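Local coordinates for protein N-(5'-phosphoribosyl)anthranilate isomerase (Jonesia denitrificans, PDB 4WUI) that probably catalyses the isomerisation of N-(5-phospho-beta-D-ribosyl)anthranilate to 1-(2-carboxyphenylamino)-1-deoxy-D-ribulose 5-phosphate, the third of five steps from chorismate to tryptophan, at residues His32-Ser36 and Pro37-Thr41; Val93-Ala96 and Ala97-Pro101; Gly157-Pro160 and Asp161-Ala164; Val163-Ala166 and Ile167-Ser171. All coordinates share one frame; numbering follows the deposited sequence. Where two conformers were deposited one is given.

Interaction 1: His32-Ser36 and Pro37-Thr41; sequences HAPTS and PRHLT
His32 and His39 both swing CG anti to the backbone N (chi1 -178° and 179°), which lays the two side chains next to each other and pointing the same way, and a loop can then use both imidazoles to fold back on itself. His32 acts as donor: its ND1 reaches Leu40 O at 2.9 Å along a nearly straight bond, with the oxygen at the ring edge and in the ring plane. His39 acts as acceptor, its ND1 taking the backbone N-H of Ala33 with 2.9 Å between ND1 and Ala33 N. The rings meet obliquely, His39 CE1 lying 3.5 Å from His32 ND1. Over one face of His39 stands Pro34 CA, a CH-pi contact of 3.8 Å to the ring centroid. A leucine in place of His39 would probably leave the Ala33 N-H without its acceptor and Pro34 without its aromatic face. Two successive type I turns, from Ala33 to Ser36 and from Ser36 to His39, form the bend, and Ser36 OG accepts the N-H of Arg38 (2.9 Å from OG to Arg38 N) in an ST turn. In the conformer described, Arg38 NH2 forms a salt bridge with Glu182 OE1. The whole bend connects strand 27-32 to helix 42-50, with Leu40 packed between Phe30 of the strand and Ile45 and Leu48 of the helix.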
# COMPACT_ATOMS: atom_id res chain seq x y z
N HIS A 32 6.20 9.18 -4.33
CA HIS A 32 6.69 10.50 -4.60
C HIS A 32 6.71 11.21 -3.26
O HIS A 32 5.67 11.60 -2.75
CB HIS A 32 5.79 11.23 -5.58
CG HIS A 32 6.28 12.59 -5.92
ND1 HIS A 32 7.33 12.83 -6.78
CD2 HIS A 32 5.83 13.79 -5.52
CE1 HIS A 32 7.53 14.13 -6.88
NE2 HIS A 32 6.63 14.74 -6.12
N ALA A 33 7.90 11.26 -2.67
CA ALA A 33 8.08 11.71 -1.27
C ALA A 33 9.58 11.87 -1.12
O ALA A 33 10.30 10.90 -0.91
CB ALA A 33 7.57 10.68 -0.28
N PRO A 34 10.09 13.10 -1.28
CA PRO A 34 11.54 13.33 -1.28
C PRO A 34 12.28 12.88 -0.03
O PRO A 34 13.51 12.80 -0.05
CB PRO A 34 11.66 14.85 -1.47
CG PRO A 34 10.45 15.21 -2.25
CD PRO A 34 9.37 14.34 -1.68
N THR A 35 11.58 12.65 1.06
CA THR A 35 12.18 12.14 2.28
C THR A 35 12.34 10.62 2.30
O THR A 35 12.88 10.10 3.27
CB THR A 35 11.37 12.57 3.53
OG1 THR A 35 10.04 12.06 3.43
CG2 THR A 35 11.32 14.08 3.63
N SER A 36 11.85 9.92 1.27
CA SER A 36 11.84 8.45 1.25
C SER A 36 12.92 7.91 0.34
O SER A 36 13.16 8.45 -0.75
CB SER A 36 10.51 7.96 0.70
OG SER A 36 10.54 6.56 0.43
N PRO A 37 13.52 6.78 0.72
CA PRO A 37 14.47 6.13 -0.20
C PRO A 37 13.79 5.52 -1.43
O PRO A 37 14.50 5.14 -2.36
CB PRO A 37 15.10 5.03 0.65
CG PRO A 37 14.03 4.68 1.66
CD PRO A 37 13.39 6.04 1.98
N ARG A 38 12.47 5.43 -1.43
CA ARG A 38 11.71 4.93 -2.57
C ARG A 38 11.24 6.05 -3.50
O ARG A 38 10.52 5.78 -4.45
CB ARG A 38 10.53 4.07 -2.07
CG ARG A 38 11.00 2.87 -1.28
CD ARG A 38 10.61 2.92 0.16
NE ARG A 38 11.21 1.85 0.92
CZ ARG A 38 11.57 1.98 2.18
NH1 ARG A 38 11.30 3.09 2.86
NH2 ARG A 38 12.20 0.99 2.76
N HIS A 39 11.67 7.29 -3.25
CA HIS A 39 11.22 8.45 -4.02
C HIS A 39 11.47 8.32 -5.52
O HIS A 39 12.57 7.94 -5.94
CB HIS A 39 11.94 9.70 -3.52
CG HIS A 39 11.56 10.95 -4.25
ND1 HIS A 39 10.28 11.48 -4.23
CD2 HIS A 39 12.31 11.76 -5.04
CE1 HIS A 39 10.29 12.57 -4.98
NE2 HIS A 39 11.50 12.76 -5.49
N LEU A 40 10.49 8.74 -6.29
CA LEU A 40 10.56 8.83 -7.74
C LEU A 40 10.13 10.22 -8.20
O LEU A 40 9.20 10.82 -7.66
CB LEU A 40 9.62 7.80 -8.38
CG LEU A 40 9.95 6.34 -8.10
CD1 LEU A 40 8.72 5.47 -8.46
CD2 LEU A 40 11.17 5.89 -8.84
N THR A 41 10.79 10.71 -9.23
CA THR A 41 10.42 11.98 -9.85
C THR A 41 9.22 11.79 -10.78
O THR A 41 8.92 10.68 -11.20
CB THR A 41 11.57 12.52 -10.69
OG1 THR A 41 11.73 11.68 -11.84
CG2 THR A 41 12.87 12.63 -9.91

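Interaction 2: Val93-Ala96 and Ala97-Pro101; sequences VAYA and AARFP
The C-terminal part of helix 90-99, within the beta-alpha-beta unit of strand 81-84, this helix and strand 103-108, illustrates how residues four apart on a helix can pair through their flat groups. Arg99 lays its guanidinium on one face of the Tyr95 ring, the planes only 10° from parallel. CZ of Arg99 is 3.3 Å from Tyr95 CE1, so the charge sits toward the rim of the ring in a cation-pi stack. The CD methylene of the same arginine covers another part of that face, 3.8 Å from the ring centroid. Tyr95 has CG anti to its backbone N (chi1 179°), and the arginine chain is extended from CG to NE, which carries the guanidinium back along the helix to the ring. A hydrogen bond fixes it there: Arg99 NH1 donates to Tyr95 O at 3.0 Å, with the oxygen at the edge of the guanidinium and near its plane. One residue thus offers both a ring face and a carbonyl to one arginine. Beneath, Ala97 N bonds to Val93 O at 2.9 Å, whereas Arg99 N turns to Ala96 O, only three residues back. Tyr95 also leans on Ile67 and Leu71 of helix 67-77, and Val93 and Ala96 face strand 103-108. An outer helix lying on its strands and beside the preceding helix is the standard arrangement of a (beta-alpha)8 barrel.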
# COMPACT_ATOMS: atom_id res chain seq x y z
N VAL A 93 -7.96 15.08 2.45
CA VAL A 93 -8.44 13.81 1.93
C VAL A 93 -9.74 14.05 1.15
O VAL A 93 -9.89 13.56 0.01
CB VAL A 93 -8.65 12.77 3.04
CG1 VAL A 93 -9.31 11.51 2.48
CG2 VAL A 93 -7.34 12.46 3.75
N ALA A 94 -10.67 14.82 1.72
CA ALA A 94 -11.95 15.04 1.06
C ALA A 94 -11.82 15.97 -0.15
O ALA A 94 -12.55 15.81 -1.13
CB ALA A 94 -12.95 15.59 2.06
N TYR A 95 -10.92 16.93 -0.08
CA TYR A 95 -10.64 17.80 -1.21
C TYR A 95 -10.21 16.94 -2.39
O TYR A 95 -10.70 17.10 -3.52
CB TYR A 95 -9.52 18.79 -0.82
CG TYR A 95 -9.10 19.74 -1.92
CD1 TYR A 95 -9.71 20.98 -2.07
CD2 TYR A 95 -8.07 19.42 -2.78
CE1 TYR A 95 -9.33 21.86 -3.06
CE2 TYR A 95 -7.68 20.30 -3.77
CZ TYR A 95 -8.30 21.51 -3.92
OH TYR A 95 -7.88 22.35 -4.92
N ALA A 96 -9.30 16.01 -2.14
CA ALA A 96 -8.85 15.09 -3.18
C ALA A 96 -9.96 14.15 -3.65
O ALA A 96 -10.11 13.92 -4.84
CB ALA A 96 -7.64 14.30 -2.69
N ALA A 97 -10.74 13.61 -2.71
CA ALA A 97 -11.79 12.66 -3.08
C ALA A 97 -12.84 13.29 -3.99
O ALA A 97 -13.41 12.59 -4.81
CB ALA A 97 -12.42 12.07 -1.83
N ALA A 98 -13.08 14.58 -3.85
CA ALA A 98 -14.04 15.24 -4.73
C ALA A 98 -13.48 15.44 -6.14
O ALA A 98 -14.25 15.64 -7.10
CB ALA A 98 -14.47 16.58 -4.16
N ARG A 99 -12.16 15.41 -6.28
CA ARG A 99 -11.46 15.84 -7.49
C ARG A 99 -10.74 14.72 -8.23
O ARG A 99 -10.19 14.98 -9.31
CB ARG A 99 -10.49 16.97 -7.14
CG ARG A 99 -11.20 18.26 -6.79
CD ARG A 99 -10.29 19.26 -6.11
NE ARG A 99 -10.98 20.52 -5.83
CZ ARG A 99 -11.85 20.69 -4.84
NH1 ARG A 99 -12.14 19.69 -4.01
NH2 ARG A 99 -12.42 21.87 -4.66
N PHE A 100 -10.71 13.51 -7.69
CA PHE A 100 -9.99 12.38 -8.32
C PHE A 100 -10.77 11.13 -7.97
O PHE A 100 -11.31 11.04 -6.88
CB PHE A 100 -8.54 12.31 -7.77
CG PHE A 100 -7.69 11.32 -8.52
CD1 PHE A 100 -7.13 11.64 -9.76
CD2 PHE A 100 -7.53 10.02 -8.04
CE1 PHE A 100 -6.42 10.73 -10.48
CE2 PHE A 100 -6.82 9.10 -8.77
CZ PHE A 100 -6.27 9.45 -10.00
N PRO A 101 -10.90 10.18 -8.93
CA PRO A 101 -11.85 9.06 -8.77
C PRO A 101 -11.59 8.10 -7.61
O PRO A 101 -12.56 7.57 -7.04
CB PRO A 101 -11.75 8.32 -10.12
CG PRO A 101 -11.45 9.42 -11.07
CD PRO A 101 -10.46 10.28 -10.34

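Interaction 3: Gly157-Pro160 and Asp161-Ala164; sequences GLTP and DNVA
Asn162 grips the chain before it through both ends of its amide. OD1 accepts the backbone N-H of Thr159 at 2.9 Å from Thr159 N, arriving from above the carbonyl plane, while ND2 donates to Gly157 O at 3.1 Å in an almost straight bond (168°) that lies in the amide plane. Chi1 of 65° places CG between the backbone N and the carbonyl carbon, folding the amide back over the loop. Thr159 answers in kind: its OG1 takes the N-H of Asn162 at 3.1 Å from Asn162 N, a reciprocal exchange in the manner of a capping box. The same Thr159 contributes its carbonyl O to Asn162 N and, weakly, to Val163 N. One water joins the next step, donating to Pro160 O at 2.7 Å and accepting from Ala164 N. Outside this polar core, Leu158 CD2 lies 3.8 Å from Asn162 OD1 and Val163 CG1 sits beside Thr159 O. Gly157 N binds a citrate, probably from the crystallisation liquor. The turn leads from strand 152-155 into helix 163-170, and Leu158, Pro160 and Val163 set it against helix 190-204.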
# COMPACT_ATOMS: atom_id res chain seq x y z
N GLY A 157 5.24 -3.63 8.66
CA GLY A 157 6.39 -4.49 8.64
C GLY A 157 6.05 -5.90 8.20
O GLY A 157 6.66 -6.86 8.67
N LEU A 158 5.10 -6.06 7.29
CA LEU A 158 4.80 -7.39 6.77
C LEU A 158 5.98 -7.89 5.96
O LEU A 158 6.64 -7.15 5.22
CB LEU A 158 3.53 -7.37 5.94
CG LEU A 158 2.25 -7.01 6.70
CD1 LEU A 158 1.08 -6.96 5.72
CD2 LEU A 158 1.95 -8.01 7.82
N THR A 159 6.22 -9.20 6.06
CA THR A 159 7.29 -9.89 5.38
C THR A 159 6.79 -11.25 4.92
O THR A 159 5.77 -11.73 5.40
CB THR A 159 8.49 -10.11 6.30
OG1 THR A 159 8.09 -11.07 7.30
CG2 THR A 159 8.98 -8.84 6.95
N PRO A 160 7.56 -11.94 4.06
CA PRO A 160 7.17 -13.32 3.75
C PRO A 160 7.14 -14.19 5.01
O PRO A 160 6.42 -15.18 5.02
CB PRO A 160 8.25 -13.80 2.75
CG PRO A 160 8.71 -12.52 2.12
CD PRO A 160 8.68 -11.49 3.23
N ASP A 161 7.93 -13.86 6.04
CA ASP A 161 8.00 -14.65 7.25
C ASP A 161 6.81 -14.48 8.18
O ASP A 161 6.52 -15.41 8.94
CB ASP A 161 9.27 -14.32 8.03
CG ASP A 161 10.51 -14.88 7.39
OD1 ASP A 161 10.44 -15.92 6.73
OD2 ASP A 161 11.61 -14.30 7.58
N ASN A 162 6.13 -13.33 8.16
CA ASN A 162 5.01 -13.10 9.07
C ASN A 162 3.64 -12.98 8.41
O ASN A 162 2.64 -12.91 9.11
CB ASN A 162 5.25 -11.92 10.02
CG ASN A 162 5.33 -10.60 9.31
OD1 ASN A 162 4.85 -10.46 8.22
ND2 ASN A 162 5.97 -9.61 9.96
N VAL A 163 3.57 -12.95 7.08
CA VAL A 163 2.32 -12.56 6.47
C VAL A 163 1.26 -13.64 6.61
O VAL A 163 0.08 -13.31 6.75
CB VAL A 163 2.49 -12.11 5.00
CG1 VAL A 163 2.93 -13.25 4.10
CG2 VAL A 163 1.22 -11.46 4.51
N ALA A 164 1.62 -14.93 6.55
CA ALA A 164 0.59 -15.96 6.71
C ALA A 164 -0.06 -15.84 8.09
O ALA A 164 -1.28 -15.94 8.23
CB ALA A 164 1.15 -17.35 6.48
O HOH W 1 4.28 -16.37 6.25

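Interaction 4: Val163-Ala166 and Ile167-Ser171; sequences VADA and ITTTS
The flat carbonyl group of Ala164 is met by Thr168 on both faces: the backbone N-H approaches from one and the OG1 hydroxyl from the opposite one. This belongs to helix 163-170, an outer helix of the (beta-alpha)8 barrel linking strand 152-155 to strand 174-177. Thr168 OG1 is 2.8 Å from Ala164 O, a bond that chi1 of -64° permits by setting the hydroxyl beside the backbone N. One residue on, Asp165 O is held by two donors as well. Thr169 N comes in nearly straight down the carbonyl at 3.0 Å to Asp165 O, and Thr169 OG1 donates from above that plane at 2.9 Å to the same oxygen. Here the hydroxyl lies between the backbone N and the carbonyl carbon (chi1 64°), which turns the methyl toward the aspartate. In the conformer of Asp165 described, Thr169 CG2 lies 3.5 Å from Asp165 OD1, and the other carboxylate oxygen accepts from the backbone N of Trp138. A valine in place of Thr169 would probably cost Asp165 O its second donor, leaving it with the backbone bond alone. Toward helix 190-204, Ile167 rests against Ala200 and Thr168 touches Val203. Thr170 OG1 is hydrogen-bonded to Trp138 NE1. At the helix end Ser171, with positive phi, still donates its N-H to Ile167 O. Between the two buried aliphatic residues, which lie side by side, Val163 CG2 comes to 3.7 Å from Ile167 CD1.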
# COMPACT_ATOMS: atom_id res chain seq x y z
N VAL A 163 3.57 -12.95 7.08
CA VAL A 163 2.32 -12.56 6.47
C VAL A 163 1.26 -13.64 6.61
O VAL A 163 0.08 -13.31 6.75
CB VAL A 163 2.49 -12.11 5.00
CG1 VAL A 163 2.93 -13.25 4.10
CG2 VAL A 163 1.22 -11.46 4.51
N ALA A 164 1.62 -14.93 6.55
CA ALA A 164 0.59 -15.96 6.71
C ALA A 164 -0.06 -15.84 8.09
O ALA A 164 -1.28 -15.94 8.23
CB ALA A 164 1.15 -17.35 6.48
N ASP A 165 0.76 -15.66 9.12
CA ASP A 165 0.30 -15.48 10.49
C ASP A 165 -0.61 -14.25 10.56
O ASP A 165 -1.74 -14.33 11.06
CB ASP A 165 1.55 -15.34 11.37
CG ASP A 165 1.28 -15.34 12.87
OD1 ASP A 165 0.14 -15.56 13.33
OD2 ASP A 165 2.29 -15.13 13.59
N ALA A 166 -0.15 -13.12 10.03
CA ALA A 166 -0.92 -11.90 10.07
C ALA A 166 -2.28 -12.06 9.39
O ALA A 166 -3.32 -11.65 9.93
CB ALA A 166 -0.17 -10.73 9.39
N ILE A 167 -2.31 -12.65 8.20
CA ILE A 167 -3.57 -12.82 7.47
C ILE A 167 -4.48 -13.81 8.19
O ILE A 167 -5.67 -13.60 8.27
CB ILE A 167 -3.32 -13.24 6.01
CG1 ILE A 167 -2.74 -12.02 5.24
CG2 ILE A 167 -4.61 -13.75 5.34
CD1 ILE A 167 -2.29 -12.37 3.85
N THR A 168 -3.92 -14.91 8.67
CA THR A 168 -4.74 -15.92 9.34
C THR A 168 -5.43 -15.35 10.57
O THR A 168 -6.61 -15.61 10.81
CB THR A 168 -3.86 -17.13 9.72
OG1 THR A 168 -3.34 -17.76 8.54
CG2 THR A 168 -4.64 -18.17 10.48
N THR A 169 -4.69 -14.59 11.35
CA THR A 169 -5.17 -14.11 12.64
C THR A 169 -6.00 -12.83 12.55
O THR A 169 -6.92 -12.67 13.34
CB THR A 169 -4.06 -13.95 13.68
OG1 THR A 169 -3.13 -12.94 13.25
CG2 THR A 169 -3.34 -15.27 13.95
N THR A 170 -5.66 -11.95 11.62
CA THR A 170 -6.30 -10.65 11.51
C THR A 170 -7.34 -10.57 10.37
O THR A 170 -8.21 -9.71 10.40
CB THR A 170 -5.21 -9.53 11.40
OG1 THR A 170 -4.54 -9.44 12.67
CG2 THR A 170 -5.76 -8.18 11.14
N SER A 171 -7.26 -11.48 9.40
CA SER A 171 -8.24 -11.55 8.30
C SER A 171 -8.52 -10.16 7.69
O SER A 171 -9.65 -9.74 7.57
CB SER A 171 -9.55 -12.21 8.79
OG SER A 171 -9.31 -13.50 9.32

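All four contacts are local and sample the loops and outer helices of one (beta-alpha)8 barrel. Interactions 1 and 3 follow strands 27-32 and 152-155, at the strand ends where such barrels carry their active site. Their nearest atoms are about 10 Å apart. His32 NE2 and Gly157 N each hydrogen-bond a citrate but, 23.6 Å apart, cannot share one molecule; both citrates probably come from the crystallisation liquor, though such molecules often mark pockets. Interaction 4 continues interaction 3: they share Val163 and Ala164, their centres lie 9 Å apart, and Leu158 CD2 packs at 3.8 Å from Ala166 CB. Interaction 2 stands across the barrel, its centre about 32 Å from that of interaction 4.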